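Local coordinates for TRAS1 ORF2p (PDB 1WDU), which serves as the N-terminal endonuclease domain of a telomere-specific non-LTR retrotransposon protein, probably nicking target DNA so that the element can insert, at residues 83-88 / 104-109; 146-151 / 213-218. The protein carries 1 engineered substitution. One frame throughout, in Å; residues are numbered along the deposited sequence.

Interaction 1 (83-88 / 104-109); sequences AAIAVF and NIVVVG
Ile85 and Val106 meet side chain to side chain at the middle of a contact whose side chains touch through apolar atoms: their CG1 atoms lie 3.5 Å apart, the two chains crossing at a slant. Val106 places CG1 between its own backbone N and carbonyl carbon (chi1 65°), which directs this methyl across at strand 83-87. The same methyl also lies 3.7 Å from Ala84 CA, covering the backbone there. Ile85, extended at chi2, carries CD1 further along strand 105-109, where it comes to 4.1 Å from Val108 CB. No hydrogen bond links the two strands. They run at 26° to each other, with axes closing to 6.0 Å, and belong to different sheets, 83-87 to the six-stranded one and 105-111 to the seven-stranded one. These are the two central layers of a four-layered alpha/beta sandwich, the fold of DNase I-like endonucleases. The CA atoms are nearest at Ala83-Ile105 and Ala84-Val106, where segment 83-88 has only methyl side chains. The remaining contacts set carbon against backbone oxygen: Ala83 CB sits 3.7 Å from Asn104 O, and Ile85 CD1 3.4 Å from Val106 O. Asn104 turns its amide elsewhere, with ND2 bonded to Tyr123 O and Glu125 OE2. Ser121 of strand 116-123 touches both Ile85 and Val106. Ile105 and Val107 point away from 83-88 and pack on Val140 of helix 131-142.

Interaction 2 (146-151 / 213-218); sequences PKRLIF and TEDMLD
Asp215 reaches across to the backbone of Arg148 with its carboxylate. Its CB points at segment 146-151, and CG lies between its own backbone N and carbonyl carbon (chi1 75°), which brings it 3.4 Å from Arg148 N. At the tip, OD2 accepts from that amide at 2.8 Å through its syn lone pair and lies over Lys147, 3.1 Å from CB. The Thr213 hydroxyl donates a second hydrogen bond to OD2, from above the carboxylate plane. OD1 has a weak bond to the same amide of Arg148, and stands over one face of the guanidinium, 3.5 Å from NE; this salt bridge rests on charge alone, since no N-H is aimed at the oxygen. Thr213 OG1 in turn accepts from Leu149 N at 3.0 Å, almost straight at 175°, while Thr213 N bonds to Leu149 O. The antiparallel pairing of 149-154 with 204-212 thus continues at Thr213, with a side-chain hydroxyl as one acceptor, just ahead of the 3-10 segment 214-216. Thr213 CG2 packs 3.4 Å from Leu149 CB. Met216, bent at chi2 and chi3, brings CE to 3.5 Å from Ile150 CD1, beside Ile117. With an alanine in place of Asp215, the Arg148 amide and the Thr213 hydroxyl would probably lose their common acceptor and the guanidinium a counter-charge. Two full hydrogen bonds to one oxygen and a nearby arginine are likely to keep the carboxylate ionised, while Asp215 and Thr213, bonded to each other, each take one of two successive amides.

Interaction 1 is complete in the chain before interaction 2 begins; their centres lie 17 Å apart and their nearest atoms about 6 Å, without touching. Both reach the seven-stranded sheet, in which strand 116-123 stands between 105-111 and 149-154 and borders both contacts, Thr118 touching Leu149 of interaction 2. Helix 131-142 covers this sheet, with Val140 meeting both Val107 and Phe151. Interaction 1 packs sheet on sheet near the middle of the domain, whereas interaction 2, at the start of strand 149-154, holds to the seven-stranded sheet the loop that leads from its strand 204-212 into strand 220-225 of the six-stranded one.

Interaction 1 (83-88 / 104-109)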
# COMPACT_ATOMS: atom_id res chain seq x y z
N ALA A 83 -9.68 1.73 -0.92
CA ALA A 83 -8.43 1.10 -1.30
C ALA A 83 -8.56 0.25 -2.56
O ALA A 83 -9.62 -0.31 -2.87
CB ALA A 83 -7.92 0.25 -0.16
N ALA A 84 -7.47 0.16 -3.31
CA ALA A 84 -7.47 -0.62 -4.53
C ALA A 84 -6.06 -1.00 -4.93
O ALA A 84 -5.08 -0.41 -4.49
CB ALA A 84 -8.14 0.16 -5.65
N ILE A 85 -5.98 -2.01 -5.78
CA ILE A 85 -4.70 -2.46 -6.28
C ILE A 85 -4.77 -2.49 -7.81
O ILE A 85 -5.60 -3.19 -8.39
CB ILE A 85 -4.34 -3.84 -5.71
CG1 ILE A 85 -4.14 -3.73 -4.19
CG2 ILE A 85 -3.10 -4.38 -6.39
CD1 ILE A 85 -3.83 -5.05 -3.48
N ALA A 86 -3.90 -1.72 -8.45
CA ALA A 86 -3.85 -1.68 -9.91
C ALA A 86 -2.69 -2.51 -10.43
O ALA A 86 -1.55 -2.37 -9.98
CB ALA A 86 -3.71 -0.24 -10.39
N VAL A 87 -2.98 -3.38 -11.38
CA VAL A 87 -1.95 -4.21 -11.98
C VAL A 87 -1.78 -3.75 -13.42
O VAL A 87 -2.67 -3.94 -14.25
CB VAL A 87 -2.34 -5.71 -11.94
CG1 VAL A 87 -1.22 -6.54 -12.55
CG2 VAL A 87 -2.60 -6.15 -10.50
N PHE A 88 -0.64 -3.12 -13.71
CA PHE A 88 -0.36 -2.64 -15.06
C PHE A 88 0.31 -3.71 -15.92
O PHE A 88 0.27 -3.65 -17.15
CB PHE A 88 0.52 -1.38 -15.00
CG PHE A 88 -0.05 -0.28 -14.15
CD1 PHE A 88 0.24 -0.22 -12.79
CD2 PHE A 88 -0.91 0.65 -14.70
CE1 PHE A 88 -0.34 0.76 -11.97
CE2 PHE A 88 -1.50 1.64 -13.90
CZ PHE A 88 -1.21 1.69 -12.54
N ASN A 104 -11.95 -1.41 3.81
CA ASN A 104 -10.71 -0.70 4.09
C ASN A 104 -9.46 -1.36 3.51
O ASN A 104 -8.42 -0.71 3.38
CB ASN A 104 -10.51 -0.52 5.60
CG ASN A 104 -11.56 0.38 6.21
OD1 ASN A 104 -12.62 -0.07 6.65
ND2 ASN A 104 -11.27 1.68 6.24
N ILE A 105 -9.55 -2.65 3.19
CA ILE A 105 -8.40 -3.33 2.62
C ILE A 105 -8.78 -4.21 1.44
O ILE A 105 -9.91 -4.72 1.36
CB ILE A 105 -7.64 -4.23 3.65
CG1 ILE A 105 -8.40 -5.54 3.86
CG2 ILE A 105 -7.42 -3.50 4.98
CD1 ILE A 105 -7.59 -6.57 4.62
N VAL A 106 -7.84 -4.34 0.51
CA VAL A 106 -8.04 -5.18 -0.65
C VAL A 106 -6.78 -6.04 -0.72
O VAL A 106 -5.64 -5.55 -0.62
CB VAL A 106 -8.28 -4.34 -1.95
CG1 VAL A 106 -7.04 -3.53 -2.31
CG2 VAL A 106 -8.69 -5.27 -3.10
N VAL A 107 -6.99 -7.35 -0.83
CA VAL A 107 -5.90 -8.30 -0.86
C VAL A 107 -5.87 -9.01 -2.20
O VAL A 107 -6.89 -9.53 -2.68
CB VAL A 107 -6.06 -9.34 0.28
CG1 VAL A 107 -4.84 -10.26 0.33
CG2 VAL A 107 -6.28 -8.63 1.62
N VAL A 108 -4.68 -9.04 -2.80
CA VAL A 108 -4.51 -9.67 -4.09
C VAL A 108 -3.17 -10.37 -4.20
O VAL A 108 -2.14 -9.81 -3.83
CB VAL A 108 -4.63 -8.62 -5.22
CG1 VAL A 108 -3.74 -8.99 -6.38
CG2 VAL A 108 -6.08 -8.52 -5.66
N GLY A 109 -3.19 -11.61 -4.71
CA GLY A 109 -1.95 -12.34 -4.89
C GLY A 109 -1.44 -12.19 -6.32
O GLY A 109 -2.23 -12.04 -7.25

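Interaction 2 (146-151 / 213-218)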
# COMPACT_ATOMS: atom_id res chain seq x y z
N PRO A 146 2.41 -17.08 6.95
CA PRO A 146 3.37 -16.14 7.55
C PRO A 146 4.51 -15.73 6.62
O PRO A 146 5.55 -15.25 7.07
CB PRO A 146 3.88 -16.90 8.75
CG PRO A 146 3.99 -18.29 8.19
CD PRO A 146 2.68 -18.45 7.44
N LYS A 147 4.33 -15.94 5.32
CA LYS A 147 5.35 -15.59 4.34
C LYS A 147 4.77 -14.93 3.09
O LYS A 147 3.57 -15.02 2.84
CB LYS A 147 6.13 -16.84 3.91
CG LYS A 147 7.00 -17.46 4.99
CD LYS A 147 7.78 -18.66 4.45
CE LYS A 147 6.84 -19.78 4.00
NZ LYS A 147 7.58 -20.99 3.50
N ARG A 148 5.63 -14.26 2.33
CA ARG A 148 5.22 -13.62 1.09
C ARG A 148 4.11 -12.58 1.26
O ARG A 148 3.17 -12.53 0.47
CB ARG A 148 4.74 -14.70 0.11
CG ARG A 148 5.75 -15.80 -0.12
CD ARG A 148 6.97 -15.26 -0.84
NE ARG A 148 8.10 -16.18 -0.76
CZ ARG A 148 9.27 -15.96 -1.33
NH1 ARG A 148 9.47 -14.85 -2.02
NH2 ARG A 148 10.25 -16.85 -1.20
N LEU A 149 4.21 -11.75 2.30
CA LEU A 149 3.20 -10.73 2.52
C LEU A 149 3.81 -9.33 2.40
O LEU A 149 4.90 -9.08 2.90
CB LEU A 149 2.57 -10.87 3.91
CG LEU A 149 1.81 -12.16 4.29
CD1 LEU A 149 1.11 -11.93 5.63
CD2 LEU A 149 0.79 -12.52 3.22
N ILE A 150 3.09 -8.43 1.72
CA ILE A 150 3.50 -7.03 1.58
C ILE A 150 2.26 -6.16 1.76
O ILE A 150 1.25 -6.36 1.08
CB ILE A 150 4.08 -6.70 0.18
CG1 ILE A 150 5.29 -7.59 -0.15
CG2 ILE A 150 4.53 -5.24 0.14
CD1 ILE A 150 5.87 -7.34 -1.55
N PHE A 151 2.33 -5.21 2.69
CA PHE A 151 1.21 -4.32 2.97
C PHE A 151 1.64 -2.91 2.67
O PHE A 151 2.77 -2.52 2.96
CB PHE A 151 0.81 -4.33 4.45
CG PHE A 151 0.25 -5.64 4.94
CD1 PHE A 151 1.09 -6.73 5.15
CD2 PHE A 151 -1.11 -5.75 5.24
CE1 PHE A 151 0.57 -7.92 5.67
CE2 PHE A 151 -1.63 -6.94 5.75
CZ PHE A 151 -0.79 -8.03 5.97
N THR A 213 6.44 -9.43 5.53
CA THR A 213 6.92 -10.57 6.30
C THR A 213 8.44 -10.56 6.17
O THR A 213 8.99 -9.97 5.23
CB THR A 213 6.37 -11.88 5.73
OG1 THR A 213 6.51 -11.86 4.30
CG2 THR A 213 4.91 -12.05 6.09
N GLU A 214 9.13 -11.21 7.11
CA GLU A 214 10.60 -11.25 7.11
C GLU A 214 11.20 -11.72 5.78
O GLU A 214 12.12 -11.10 5.25
CB GLU A 214 11.08 -12.16 8.25
CG GLU A 214 12.59 -12.39 8.33
CD GLU A 214 13.37 -11.16 8.74
OE1 GLU A 214 13.02 -10.55 9.78
OE2 GLU A 214 14.34 -10.79 8.04
N ASP A 215 10.66 -12.81 5.24
CA ASP A 215 11.15 -13.39 3.99
C ASP A 215 11.14 -12.43 2.80
O ASP A 215 11.84 -12.67 1.82
CB ASP A 215 10.33 -14.64 3.64
CG ASP A 215 8.93 -14.32 3.13
OD1 ASP A 215 8.78 -14.07 1.91
OD2 ASP A 215 7.98 -14.31 3.94
N MET A 216 10.36 -11.36 2.87
CA MET A 216 10.31 -10.41 1.76
C MET A 216 11.53 -9.52 1.71
O MET A 216 11.93 -9.06 0.64
CB MET A 216 9.03 -9.57 1.82
CG MET A 216 7.80 -10.36 1.42
SD MET A 216 8.08 -11.24 -0.14
CE MET A 216 8.32 -9.84 -1.26
N LEU A 217 12.12 -9.26 2.87
CA LEU A 217 13.35 -8.47 2.89
C LEU A 217 14.30 -9.38 2.11
O LEU A 217 14.29 -10.59 2.32
CB LEU A 217 13.84 -8.30 4.33
CG LEU A 217 13.25 -7.18 5.19
CD1 LEU A 217 11.75 -7.16 5.07
CD2 LEU A 217 13.67 -7.39 6.64
N ASP A 218 15.09 -8.80 1.21
CA ASP A 218 16.03 -9.53 0.34
C ASP A 218 15.46 -9.60 -1.06
O ASP A 218 16.16 -9.93 -2.02
CB ASP A 218 16.30 -10.97 0.83
CG ASP A 218 17.29 -11.03 1.98
OD1 ASP A 218 17.69 -12.15 2.35
OD2 ASP A 218 17.68 -9.96 2.50